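Local coordinates for conserved hypothetical alanine and leucine RICH protein (Mycobacterium tuberculosis, PDB 2WAM) that is of unknown function but belongs to the PAC2 family and represents a gene family duplicated in actinobacteria, at residues R189-T194 against A254-E259; E233-T238 against A262-L267; P43-M48 against I160-L165; F53-L58 against E168-R173; E105-R110 against D127-S132. All coordinates share one frame; numbering follows the deposited sequence.

From the N terminus, contacts 3 and 4 open first: residues 43-48 and 53-58 wait more than a hundred residues for helix 156-169 and the turn after it, and the two loops cross. Contact 5 is nested inside both, closing a short excursion that carries the two-stranded sheet 115-119/122-126; Met48 of contact 3 packs on Leu106 of contact 5. Contacts 1 and 2 follow in series and cross each other, both laying helix 251-265 on neighbouring strands 193-197 and 234-242 at one end of the main sheet. Contacts 3 and 5 lie on the opposite side of the chain's centre from contact 1. Arg173 of contact 4 packs near Gly265 of contact 2.

Contact 1. Residues R189-T194 against A254-E259; sequences RPITMT and AQALLE
Ile191 and Met193 lie on an extended backbone entering strand 193-197 that passes beside helix 251-265, with the CA of Ile191 7.2 Å from the CA of Ala256. Both of these side chains set out toward the helix and meet the small Ala256, whose methyl has the largest share of the contact on the helical side. Ile191 comes to it by its branch methyl, CG2 lying 3.9 Å from Ala256 CB. Met193 arrives from the strand end as a long arm: its chain is straight through SD and then bends at the last torsion (chi3 -83°). That bend turns CE in among the helix atoms, 4.0 Å from Ala256 CB and 3.9 Å from Leu257 CD2. The Leu257 branch reaches across to meet it although its CB does not point at the strand, and the two side chains run obliquely to one another. No hydrogen bond joins the segments, so apolar contact of methyl groups carries the interface. One turn of the helix is also bridged by Gln255 NE2, which donates to Glu259 OE2 at 3.0 Å from above the carboxylate plane. Around the contact, Ile191, Met193 and Leu257 all rest on Val239 of the adjoining strand 234-242. The far side of the helix is covered by helices 81-92 and 272-289, while Arg189, Pro190 and Thr192 lean on Tyr306 of helix 293-315.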
# COMPACT_ATOMS: atom_id res chain seq x y z
N ARG A 189 39.89 -36.30 10.88
CA ARG A 189 40.38 -36.30 9.52
C ARG A 189 40.08 -34.98 8.84
O ARG A 189 39.16 -34.28 9.24
CB ARG A 189 39.76 -37.45 8.74
CG ARG A 189 40.10 -38.81 9.31
CD ARG A 189 41.58 -39.11 9.17
NE ARG A 189 41.85 -40.51 9.49
CZ ARG A 189 42.23 -40.95 10.68
NH1 ARG A 189 42.40 -40.11 11.69
NH2 ARG A 189 42.44 -42.25 10.86
N PRO A 190 40.85 -34.65 7.79
CA PRO A 190 40.68 -33.37 7.09
C PRO A 190 39.21 -33.08 6.75
O PRO A 190 38.47 -33.98 6.34
CB PRO A 190 41.49 -33.57 5.81
CG PRO A 190 42.54 -34.54 6.20
CD PRO A 190 41.89 -35.48 7.17
N ILE A 191 38.81 -31.83 6.94
CA ILE A 191 37.45 -31.44 6.68
C ILE A 191 37.19 -31.40 5.18
O ILE A 191 37.92 -30.75 4.44
CB ILE A 191 37.14 -30.07 7.28
CG1 ILE A 191 37.02 -30.17 8.79
CG2 ILE A 191 35.87 -29.47 6.66
CD1 ILE A 191 36.81 -28.83 9.47
N THR A 192 36.17 -32.12 4.73
CA THR A 192 35.85 -32.16 3.32
C THR A 192 34.65 -31.29 3.04
O THR A 192 34.01 -30.78 3.96
CB THR A 192 35.59 -33.61 2.82
OG1 THR A 192 34.65 -34.26 3.68
CG2 THR A 192 36.89 -34.40 2.81
N MET A 193 34.32 -31.14 1.77
CA MET A 193 33.40 -30.09 1.36
C MET A 193 32.86 -30.39 -0.03
O MET A 193 33.60 -30.85 -0.90
CB MET A 193 34.19 -28.80 1.34
CG MET A 193 33.39 -27.55 1.17
SD MET A 193 34.48 -26.18 1.57
CE MET A 193 34.32 -26.18 3.35
N THR A 194 31.57 -30.15 -0.24
CA THR A 194 31.03 -30.29 -1.59
C THR A 194 30.74 -28.94 -2.26
O THR A 194 29.88 -28.17 -1.83
CB THR A 194 29.82 -31.27 -1.70
OG1 THR A 194 28.60 -30.63 -1.32
CG2 THR A 194 30.03 -32.48 -0.83
N ALA A 254 33.50 -23.74 10.38
CA ALA A 254 33.37 -22.33 9.99
C ALA A 254 34.69 -21.82 9.39
O ALA A 254 34.70 -21.16 8.36
CB ALA A 254 32.96 -21.47 11.18
N GLN A 255 35.80 -22.16 10.03
CA GLN A 255 37.10 -21.79 9.48
C GLN A 255 37.31 -22.36 8.07
O GLN A 255 37.74 -21.65 7.16
CB GLN A 255 38.21 -22.21 10.42
CG GLN A 255 39.58 -21.92 9.88
CD GLN A 255 40.67 -22.52 10.74
OE1 GLN A 255 40.43 -22.95 11.87
NE2 GLN A 255 41.87 -22.56 10.20
N ALA A 256 36.98 -23.63 7.88
CA ALA A 256 37.11 -24.23 6.56
C ALA A 256 36.29 -23.46 5.53
O ALA A 256 36.79 -23.12 4.45
CB ALA A 256 36.70 -25.69 6.58
N LEU A 257 35.03 -23.17 5.85
CA LEU A 257 34.20 -22.38 4.95
C LEU A 257 34.87 -21.05 4.61
O LEU A 257 35.03 -20.72 3.44
CB LEU A 257 32.82 -22.13 5.56
CG LEU A 257 31.84 -23.30 5.53
CD1 LEU A 257 30.56 -23.02 6.33
CD2 LEU A 257 31.50 -23.62 4.11
N LEU A 258 35.27 -20.29 5.63
CA LEU A 258 35.86 -18.98 5.40
C LEU A 258 37.18 -19.04 4.62
O LEU A 258 37.47 -18.15 3.81
CB LEU A 258 36.02 -18.21 6.71
CG LEU A 258 34.73 -17.75 7.40
CD1 LEU A 258 35.02 -16.69 8.45
CD2 LEU A 258 33.70 -17.24 6.41
N GLU A 259 37.97 -20.07 4.85
CA GLU A 259 39.23 -20.22 4.13
C GLU A 259 38.92 -20.36 2.65
O GLU A 259 39.66 -19.88 1.79
CB GLU A 259 40.02 -21.42 4.64
CG GLU A 259 40.76 -21.12 5.94
CD GLU A 259 41.39 -22.35 6.55
OE1 GLU A 259 40.89 -23.46 6.30
OE2 GLU A 259 42.38 -22.20 7.30

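Contact 2. Residues E233-T238 against A262-L267; sequences EVVGFT and AKTGSL
Thr264, near the C-terminal end of helix 251-265, has more surface buried here than any other residue of the two segments, and it meets Phe237 and Val235 of strand 234-242 with its two branches. The methyl branch goes to the valine: Thr264 CG2 and Val235 CG1 approach tip to tip at 3.8 Å. Val235 places CG1 between its backbone N and carbonyl carbon (chi1 44°), the crowded position, and from there the methyl faces the helix. The hydroxyl branch goes to the aromatic ring. Thr264 OG1 stands at the edge of Phe237, close to the ring plane, 3.4 Å from CZ and 3.8 Å from CE1, and the ring and the threonine side chain pass alongside one another, heading opposite ways. Val235 and Phe237 are alternate residues of the strand, separated by Gly236, so they present their side chains on the same face of the sheet, and the threonine spans both. Ile176 and Gln174 of strand 174-183 also touch Thr264, while Phe237 packs on Leu257 and Gln260 of the same helix. Just beyond Thr264 the helix stops: Ser266 has positive phi, and Leu267 N is bonded back to Ala262 O at 3.0 Å. The threonine hydroxyl makes a weak hydrogen bond to Gln260 O, one turn earlier, and none to the strand. Its approach to the ring edge would probably be mildly favourable, since the oxygen faces the weakly positive C-H rim; the rest of the contact is van der Waals packing.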
# COMPACT_ATOMS: atom_id res chain seq x y z
N GLU A 233 27.39 -14.97 -11.81
CA GLU A 233 28.34 -16.00 -11.42
C GLU A 233 28.13 -16.41 -9.97
O GLU A 233 28.18 -15.58 -9.07
CB GLU A 233 29.78 -15.53 -11.60
CG GLU A 233 30.80 -16.65 -11.47
CD GLU A 233 32.21 -16.19 -11.79
OE1 GLU A 233 32.68 -16.49 -12.92
OE2 GLU A 233 32.86 -15.53 -10.93
N VAL A 234 27.89 -17.69 -9.74
CA VAL A 234 27.61 -18.16 -8.39
C VAL A 234 28.50 -19.34 -8.01
O VAL A 234 28.94 -20.10 -8.87
CB VAL A 234 26.13 -18.60 -8.25
CG1 VAL A 234 25.18 -17.48 -8.68
CG2 VAL A 234 25.87 -19.90 -9.04
N VAL A 235 28.75 -19.47 -6.72
CA VAL A 235 29.48 -20.61 -6.20
C VAL A 235 29.03 -20.86 -4.76
O VAL A 235 28.54 -19.95 -4.08
CB VAL A 235 31.02 -20.45 -6.36
CG1 VAL A 235 31.48 -19.08 -5.98
CG2 VAL A 235 31.76 -21.49 -5.56
N GLY A 236 29.14 -22.10 -4.31
CA GLY A 236 28.58 -22.50 -3.05
C GLY A 236 29.39 -23.62 -2.45
O GLY A 236 29.87 -24.50 -3.15
N PHE A 237 29.56 -23.57 -1.14
CA PHE A 237 30.34 -24.57 -0.44
C PHE A 237 29.54 -25.17 0.70
O PHE A 237 29.04 -24.46 1.56
CB PHE A 237 31.65 -23.97 0.07
CG PHE A 237 32.50 -23.41 -1.02
CD1 PHE A 237 32.60 -22.04 -1.19
CD2 PHE A 237 33.17 -24.25 -1.89
CE1 PHE A 237 33.39 -21.50 -2.21
CE2 PHE A 237 33.95 -23.74 -2.91
CZ PHE A 237 34.06 -22.35 -3.07
N THR A 238 29.42 -26.48 0.69
CA THR A 238 28.71 -27.18 1.74
C THR A 238 29.72 -28.03 2.49
O THR A 238 30.23 -29.02 1.97
CB THR A 238 27.61 -28.05 1.15
OG1 THR A 238 26.73 -27.23 0.37
CG2 THR A 238 26.84 -28.72 2.27
N ALA A 262 37.80 -17.08 1.13
CA ALA A 262 39.01 -16.29 0.90
C ALA A 262 39.69 -16.62 -0.44
O ALA A 262 40.01 -15.70 -1.19
CB ALA A 262 39.99 -16.44 2.06
N LYS A 263 39.92 -17.90 -0.74
CA LYS A 263 40.50 -18.30 -2.04
C LYS A 263 39.63 -17.84 -3.22
O LYS A 263 40.11 -17.18 -4.13
CB LYS A 263 40.69 -19.82 -2.13
CG LYS A 263 41.56 -20.42 -1.06
CD LYS A 263 41.79 -21.91 -1.27
CE LYS A 263 42.48 -22.52 -0.04
NZ LYS A 263 42.95 -23.91 -0.27
N THR A 264 38.36 -18.22 -3.19
CA THR A 264 37.46 -17.97 -4.30
C THR A 264 37.21 -16.49 -4.52
O THR A 264 37.21 -16.01 -5.65
CB THR A 264 36.12 -18.70 -4.08
OG1 THR A 264 36.35 -20.12 -4.11
CG2 THR A 264 35.13 -18.33 -5.16
N GLY A 265 37.03 -15.75 -3.43
CA GLY A 265 36.70 -14.34 -3.53
C GLY A 265 37.89 -13.41 -3.64
O GLY A 265 37.71 -12.20 -3.88
N SER A 266 39.09 -13.96 -3.49
CA SER A 266 40.30 -13.14 -3.48
C SER A 266 40.27 -12.17 -2.30
O SER A 266 40.56 -10.98 -2.42
CB SER A 266 40.46 -12.39 -4.80
OG SER A 266 40.90 -13.26 -5.82
N LEU A 267 39.89 -12.70 -1.14
CA LEU A 267 39.80 -11.90 0.05
C LEU A 267 40.87 -12.32 1.04
O LEU A 267 41.28 -13.49 1.09
CB LEU A 267 38.41 -12.04 0.68
CG LEU A 267 37.24 -11.40 -0.08
CD1 LEU A 267 35.97 -11.54 0.72
CD2 LEU A 267 37.52 -9.94 -0.39

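Contact 3. Residues P43-M48 against I160-L165; sequences PGQPGM and ITAVRL
Gln45 and Met48 both swing CG anti to the backbone N (chi1 172° and -165°), which carries their side chains from a tight hairpin turn toward the methyl of Ala162 on helix 156-169. The turn joins strands 44-45 and 49-51 at the edge of the mixed sheet and is a type II beta turn: Pro46 and Gly47 occupy its corners, Gly47 with positive phi, and Met48 N bonds to Gln45 O at 2.8 Å. Beyond CG the two side chains differ. Gln45 stays extended and offers its amide oxygen, whereas Met48 folds at chi2 (61°) and touches with its second methylene carbon, CG. The helix presents only the small alanine at this point, so the turn can come near, the CA atoms of Met48 and Ala162 being 7.6 Å apart. Phe101 of strand 94-101 and Phe159 of the helix also pack against Met48, and Tyr41 of the second subunit packs on Gln45, which places the turn at a subunit interface. No hydrogen bond crosses the contact. On the helical side everything converges on one atom: Ala162 CB lies 3.8 Å from both Met48 CG and Gln45 OE1.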
# COMPACT_ATOMS: atom_id res chain seq x y z
N PRO A 43 14.46 5.00 3.01
CA PRO A 43 14.18 4.42 1.69
C PRO A 43 14.46 2.91 1.63
O PRO A 43 15.26 2.37 2.39
CB PRO A 43 15.15 5.16 0.76
CG PRO A 43 16.11 5.93 1.66
CD PRO A 43 15.82 5.54 3.08
N GLY A 44 13.80 2.24 0.70
CA GLY A 44 13.95 0.81 0.58
C GLY A 44 12.81 0.20 -0.20
O GLY A 44 12.27 0.83 -1.12
N GLN A 45 12.47 -1.03 0.15
CA GLN A 45 11.31 -1.70 -0.41
C GLN A 45 10.36 -2.01 0.74
O GLN A 45 10.68 -2.79 1.63
CB GLN A 45 11.71 -2.98 -1.14
CG GLN A 45 10.52 -3.84 -1.58
CD GLN A 45 10.92 -5.05 -2.43
OE1 GLN A 45 11.99 -5.08 -3.03
NE2 GLN A 45 10.04 -6.04 -2.49
N PRO A 46 9.18 -1.38 0.73
CA PRO A 46 8.23 -1.56 1.82
C PRO A 46 7.91 -3.04 2.05
O PRO A 46 7.60 -3.79 1.12
CB PRO A 46 6.99 -0.81 1.34
CG PRO A 46 7.50 0.11 0.25
CD PRO A 46 8.62 -0.61 -0.39
N GLY A 47 8.00 -3.45 3.31
CA GLY A 47 7.75 -4.82 3.68
C GLY A 47 8.88 -5.78 3.33
O GLY A 47 8.69 -7.00 3.42
N MET A 48 10.03 -5.25 2.91
CA MET A 48 11.14 -6.13 2.56
C MET A 48 12.50 -5.71 3.14
O MET A 48 13.21 -6.54 3.70
CB MET A 48 11.24 -6.33 1.05
CG MET A 48 12.13 -7.51 0.70
SD MET A 48 11.52 -9.09 1.36
CE MET A 48 13.09 -9.77 1.76
N ILE A 160 14.32 -13.19 -2.49
CA ILE A 160 15.40 -13.44 -3.44
C ILE A 160 15.52 -12.34 -4.51
O ILE A 160 16.62 -11.87 -4.82
CB ILE A 160 15.24 -14.81 -4.10
CG1 ILE A 160 15.54 -15.92 -3.10
CG2 ILE A 160 16.16 -14.92 -5.31
CD1 ILE A 160 14.89 -17.25 -3.45
N THR A 161 14.39 -11.92 -5.07
CA THR A 161 14.41 -10.85 -6.05
C THR A 161 15.04 -9.58 -5.47
O THR A 161 15.89 -8.96 -6.11
CB THR A 161 13.00 -10.54 -6.56
OG1 THR A 161 12.54 -11.65 -7.34
CG2 THR A 161 13.01 -9.29 -7.41
N ALA A 162 14.61 -9.20 -4.27
CA ALA A 162 15.19 -8.05 -3.59
C ALA A 162 16.72 -8.16 -3.43
O ALA A 162 17.43 -7.19 -3.66
CB ALA A 162 14.52 -7.81 -2.23
N VAL A 163 17.23 -9.33 -3.05
CA VAL A 163 18.67 -9.54 -2.93
C VAL A 163 19.34 -9.45 -4.31
O VAL A 163 20.35 -8.77 -4.48
CB VAL A 163 19.03 -10.91 -2.27
CG1 VAL A 163 20.52 -11.17 -2.35
CG2 VAL A 163 18.59 -10.94 -0.82
N ARG A 164 18.77 -10.14 -5.29
CA ARG A 164 19.30 -10.08 -6.64
C ARG A 164 19.32 -8.64 -7.19
O ARG A 164 20.27 -8.24 -7.88
CB ARG A 164 18.51 -11.01 -7.57
CG ARG A 164 18.88 -10.85 -9.04
CD ARG A 164 18.27 -11.93 -9.88
NE ARG A 164 16.84 -11.76 -10.01
CZ ARG A 164 16.28 -10.96 -10.91
NH1 ARG A 164 17.05 -10.27 -11.74
NH2 ARG A 164 14.96 -10.85 -10.97
N LEU A 165 18.29 -7.86 -6.87
CA LEU A 165 18.22 -6.48 -7.33
C LEU A 165 19.22 -5.57 -6.59
O LEU A 165 19.75 -4.63 -7.17
CB LEU A 165 16.80 -5.93 -7.23
CG LEU A 165 16.59 -4.48 -7.66
CD1 LEU A 165 15.15 -4.27 -8.10
CD2 LEU A 165 16.97 -3.46 -6.56

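Contact 4. Residues F53-L58 against E168-R173; sequences FPAPQL and ERLGVR
Ala55 and Leu58 reach Leu170 just after the flat ring of Phe53 and the puckered pyrrolidine of Pro54 in the same loop. Pro54 CB lies 4.0 Å above one face of the phenyl ring, displaced toward its rim, an arrangement that goes with the cis peptide bond between the two residues. Past this kink the loop runs on to Leu58, whose CD1 is the main probe of the contact. It is set against the branched end of Leu170, 3.8 Å from CD2 and 4.0 Å from CD1, and also within 4.0 Å of Leu170 CB, so one methyl meets nearly the whole isobutyl group. The two leucines have the same first torsion, CG lying beside the backbone N (chi1 -66° in each), and their side chains cross at a slant. Ala55 adds a looser touch from its methyl, CB to Leu170 CD2 at 4.3 Å. Leu170 comes right at the end of helix 156-169, where Gly171, with positive phi, closes the helix in a Schellman motif and its N bonds to Glu168 O at 3.0 Å. Phe53 of the second subunit packs on Leu170, and Arg169 forms a salt bridge with Glu42 of that subunit. Within the chain, Leu145 of strand 143-148 touches both leucines, Ala135 of strand 131-137 lies against Leu58, and Val98 of strand 94-101 meets Leu170.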
# COMPACT_ATOMS: atom_id res chain seq x y z
N PHE A 53 21.15 4.40 3.82
CA PHE A 53 21.63 5.21 2.70
C PHE A 53 22.47 6.42 3.15
O PHE A 53 22.09 7.13 4.08
CB PHE A 53 20.43 5.65 1.85
CG PHE A 53 20.75 6.69 0.82
CD1 PHE A 53 20.63 8.04 1.11
CD2 PHE A 53 21.16 6.32 -0.46
CE1 PHE A 53 20.93 9.01 0.15
CE2 PHE A 53 21.47 7.28 -1.42
CZ PHE A 53 21.34 8.63 -1.12
N PRO A 54 23.61 6.66 2.47
CA PRO A 54 24.11 5.90 1.32
C PRO A 54 25.01 4.72 1.69
O PRO A 54 25.62 4.68 2.75
CB PRO A 54 24.97 6.93 0.59
CG PRO A 54 25.50 7.82 1.69
CD PRO A 54 24.46 7.83 2.78
N ALA A 55 25.10 3.77 0.77
CA ALA A 55 26.02 2.66 0.91
C ALA A 55 27.45 3.15 0.71
O ALA A 55 27.67 4.14 -0.00
CB ALA A 55 25.68 1.57 -0.11
N PRO A 56 28.41 2.46 1.33
CA PRO A 56 29.84 2.77 1.17
C PRO A 56 30.27 2.53 -0.27
O PRO A 56 29.49 2.01 -1.07
CB PRO A 56 30.52 1.73 2.08
CG PRO A 56 29.44 1.14 2.93
CD PRO A 56 28.19 1.24 2.11
N GLN A 57 31.50 2.91 -0.59
CA GLN A 57 32.10 2.54 -1.87
C GLN A 57 32.31 1.03 -1.85
O GLN A 57 32.85 0.50 -0.88
CB GLN A 57 33.43 3.27 -2.05
CG GLN A 57 34.17 2.92 -3.34
CD GLN A 57 33.35 3.24 -4.57
OE1 GLN A 57 33.38 2.51 -5.56
NE2 GLN A 57 32.59 4.34 -4.50
N LEU A 58 31.89 0.34 -2.90
CA LEU A 58 32.03 -1.12 -2.93
C LEU A 58 32.95 -1.63 -4.03
O LEU A 58 33.11 -2.84 -4.21
CB LEU A 58 30.67 -1.78 -3.04
CG LEU A 58 29.80 -1.56 -1.81
CD1 LEU A 58 28.38 -2.05 -2.04
CD2 LEU A 58 30.44 -2.26 -0.62
N GLU A 168 22.73 -6.45 -8.05
CA GLU A 168 22.95 -5.79 -9.34
C GLU A 168 23.24 -4.30 -9.17
O GLU A 168 24.26 -3.81 -9.66
CB GLU A 168 21.79 -6.05 -10.29
CG GLU A 168 21.74 -7.48 -10.80
CD GLU A 168 20.38 -7.86 -11.39
OE1 GLU A 168 19.53 -6.95 -11.58
OE2 GLU A 168 20.16 -9.06 -11.66
N ARG A 169 22.36 -3.58 -8.48
CA ARG A 169 22.60 -2.17 -8.19
C ARG A 169 23.99 -1.92 -7.61
O ARG A 169 24.61 -0.90 -7.89
CB ARG A 169 21.56 -1.61 -7.22
CG ARG A 169 20.17 -1.47 -7.80
CD ARG A 169 20.20 -0.68 -9.09
NE ARG A 169 18.95 -0.82 -9.82
CZ ARG A 169 18.70 -1.79 -10.70
NH1 ARG A 169 19.63 -2.69 -10.97
NH2 ARG A 169 17.53 -1.85 -11.32
N LEU A 170 24.47 -2.87 -6.80
CA LEU A 170 25.72 -2.67 -6.08
C LEU A 170 26.95 -3.21 -6.79
O LEU A 170 28.05 -3.09 -6.27
CB LEU A 170 25.62 -3.23 -4.66
CG LEU A 170 24.64 -2.56 -3.69
CD1 LEU A 170 24.62 -3.30 -2.38
CD2 LEU A 170 24.98 -1.11 -3.46
N GLY A 171 26.77 -3.81 -7.96
CA GLY A 171 27.90 -4.20 -8.78
C GLY A 171 28.49 -5.58 -8.54
O GLY A 171 29.57 -5.89 -9.03
N VAL A 172 27.77 -6.42 -7.80
CA VAL A 172 28.26 -7.75 -7.45
C VAL A 172 28.75 -8.55 -8.65
O VAL A 172 28.09 -8.63 -9.68
CB VAL A 172 27.18 -8.54 -6.69
CG1 VAL A 172 27.52 -10.02 -6.65
CG2 VAL A 172 27.02 -7.96 -5.30
N ARG A 173 29.92 -9.17 -8.50
CA ARG A 173 30.55 -9.89 -9.59
C ARG A 173 30.58 -11.41 -9.37
O ARG A 173 30.91 -12.18 -10.27
CB ARG A 173 31.98 -9.38 -9.81
CG ARG A 173 32.94 -9.82 -8.73
CD ARG A 173 34.35 -9.29 -8.95
NE ARG A 173 35.22 -9.56 -7.80
CZ ARG A 173 35.77 -10.74 -7.56
NH1 ARG A 173 35.55 -11.76 -8.39
NH2 ARG A 173 36.55 -10.90 -6.50

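Contact 5. Residues E105-R110 against D127-S132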
# COMPACT_ATOMS: atom_id res chain seq x y z
N GLU A 105 8.45 -9.56 9.16
CA GLU A 105 7.48 -9.92 8.13
C GLU A 105 7.72 -11.31 7.53
O GLU A 105 6.87 -11.82 6.79
CB GLU A 105 7.46 -8.87 7.00
CG GLU A 105 6.98 -7.48 7.39
CD GLU A 105 5.48 -7.43 7.67
OE1 GLU A 105 5.08 -6.69 8.60
OE2 GLU A 105 4.71 -8.12 6.97
N LEU A 106 8.86 -11.92 7.84
CA LEU A 106 9.30 -13.12 7.12
C LEU A 106 9.46 -14.33 8.03
O LEU A 106 9.80 -15.42 7.58
CB LEU A 106 10.63 -12.85 6.41
CG LEU A 106 10.68 -11.71 5.40
CD1 LEU A 106 12.11 -11.42 5.01
CD2 LEU A 106 9.85 -12.03 4.16
N LEU A 107 9.20 -14.15 9.32
CA LEU A 107 9.48 -15.20 10.29
C LEU A 107 8.22 -15.80 10.92
O LEU A 107 7.26 -15.09 11.24
CB LEU A 107 10.42 -14.65 11.36
CG LEU A 107 10.71 -15.53 12.56
CD1 LEU A 107 11.65 -16.66 12.13
CD2 LEU A 107 11.29 -14.71 13.70
N ASP A 108 8.22 -17.12 11.07
CA ASP A 108 7.19 -17.78 11.86
C ASP A 108 7.67 -17.85 13.31
O ASP A 108 8.49 -18.70 13.66
CB ASP A 108 6.93 -19.18 11.30
CG ASP A 108 5.88 -19.95 12.08
OD1 ASP A 108 5.59 -19.63 13.25
OD2 ASP A 108 5.35 -20.92 11.51
N TYR A 109 7.16 -16.97 14.15
CA TYR A 109 7.66 -16.84 15.51
C TYR A 109 7.37 -18.04 16.40
O TYR A 109 8.15 -18.36 17.30
CB TYR A 109 7.11 -15.58 16.17
CG TYR A 109 7.85 -14.33 15.76
CD1 TYR A 109 7.42 -13.59 14.68
CD2 TYR A 109 8.96 -13.90 16.47
CE1 TYR A 109 8.07 -12.44 14.30
CE2 TYR A 109 9.62 -12.74 16.11
CZ TYR A 109 9.16 -12.01 15.02
OH TYR A 109 9.79 -10.85 14.63
N ARG A 110 6.25 -18.70 16.16
CA ARG A 110 5.90 -19.86 16.96
C ARG A 110 6.67 -21.13 16.58
O ARG A 110 6.70 -22.07 17.37
CB ARG A 110 4.39 -20.07 16.99
CG ARG A 110 3.69 -19.13 17.97
CD ARG A 110 2.18 -19.17 17.87
NE ARG A 110 1.58 -20.26 18.65
CZ ARG A 110 1.31 -21.46 18.16
NH1 ARG A 110 1.59 -21.76 16.90
NH2 ARG A 110 0.76 -22.39 18.95
N ASP A 127 16.83 -12.63 22.57
CA ASP A 127 17.64 -12.89 21.41
C ASP A 127 16.83 -12.51 20.15
O ASP A 127 16.03 -13.29 19.66
CB ASP A 127 18.05 -14.37 21.42
CG ASP A 127 18.99 -14.72 20.31
OD1 ASP A 127 19.42 -13.81 19.58
OD2 ASP A 127 19.30 -15.92 20.17
N ASP A 128 17.04 -11.30 19.64
CA ASP A 128 16.30 -10.80 18.48
C ASP A 128 16.85 -11.34 17.16
O ASP A 128 18.06 -11.39 16.96
CB ASP A 128 16.32 -9.28 18.45
CG ASP A 128 15.68 -8.68 19.69
OD1 ASP A 128 14.96 -9.43 20.39
OD2 ASP A 128 15.90 -7.47 19.96
N PRO A 129 15.95 -11.77 16.27
CA PRO A 129 16.35 -12.30 14.97
C PRO A 129 16.78 -11.20 14.01
O PRO A 129 16.14 -10.16 13.94
CB PRO A 129 15.06 -12.97 14.47
CG PRO A 129 13.98 -12.29 15.20
CD PRO A 129 14.55 -12.12 16.57
N GLU A 130 17.85 -11.44 13.26
CA GLU A 130 18.32 -10.49 12.26
C GLU A 130 18.28 -11.15 10.90
O GLU A 130 18.34 -12.37 10.77
CB GLU A 130 19.76 -10.03 12.56
CG GLU A 130 20.85 -11.06 12.17
CD GLU A 130 22.08 -10.43 11.48
OE1 GLU A 130 22.06 -9.21 11.23
OE2 GLU A 130 23.05 -11.16 11.19
N LEU A 131 18.16 -10.31 9.88
CA LEU A 131 18.39 -10.69 8.49
C LEU A 131 18.86 -9.41 7.83
O LEU A 131 18.06 -8.47 7.62
CB LEU A 131 17.13 -11.26 7.81
CG LEU A 131 17.38 -11.73 6.36
CD1 LEU A 131 18.62 -12.62 6.28
CD2 LEU A 131 16.18 -12.45 5.76
N SER A 132 20.16 -9.36 7.54
CA SER A 132 20.80 -8.12 7.09
C SER A 132 21.81 -8.27 5.93
O SER A 132 22.43 -9.32 5.75
CB SER A 132 21.46 -7.42 8.27
OG SER A 132 20.48 -6.92 9.18
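Tyr109, which leans on Pro129 across the contact, has its hydroxyl hydrogen-bonded to Asp104 OD1, a bond that fixes the far end of the ring within its own stretch of chain. The aromatic ring meets the proline obliquely, CE2 being 4.5 Å from Pro129 CG, and its wider surface is used by a neighbour: Leu107 CD2 sits over the centre of one face, 3.5 Å above the plane. The same methyl is the closest approach between the segments, 3.9 Å from Pro129 CG, so it is shared by the tyrosine ring and the proline. Leu107 sends CG anti to its backbone N (chi1 173°), and its side chain crosses that of Pro129 at about a right angle. A second, looser apolar touch lies further along, where Leu106 CD1 faces Leu131 CD2 at 4.3 Å, at the start of strand 131-137. Between the hydrophobic residues the polar groups turn to other partners. Asp108 OD1 accepts from Ser111 N and, weakly, from Arg110 N, while Glu130 forms a salt bridge with Lys90. Arg110 makes salt bridges to Asp153 and Glu151 of the third subunit, and Glu105 pairs with Arg158 of that same subunit. The chemistry is thus divided: leucine, proline and tyrosine close the base of the excursion that carries strands 115-119 and 122-126, while Arg110 and Glu105 beside them bind a neighbouring copy of the protein.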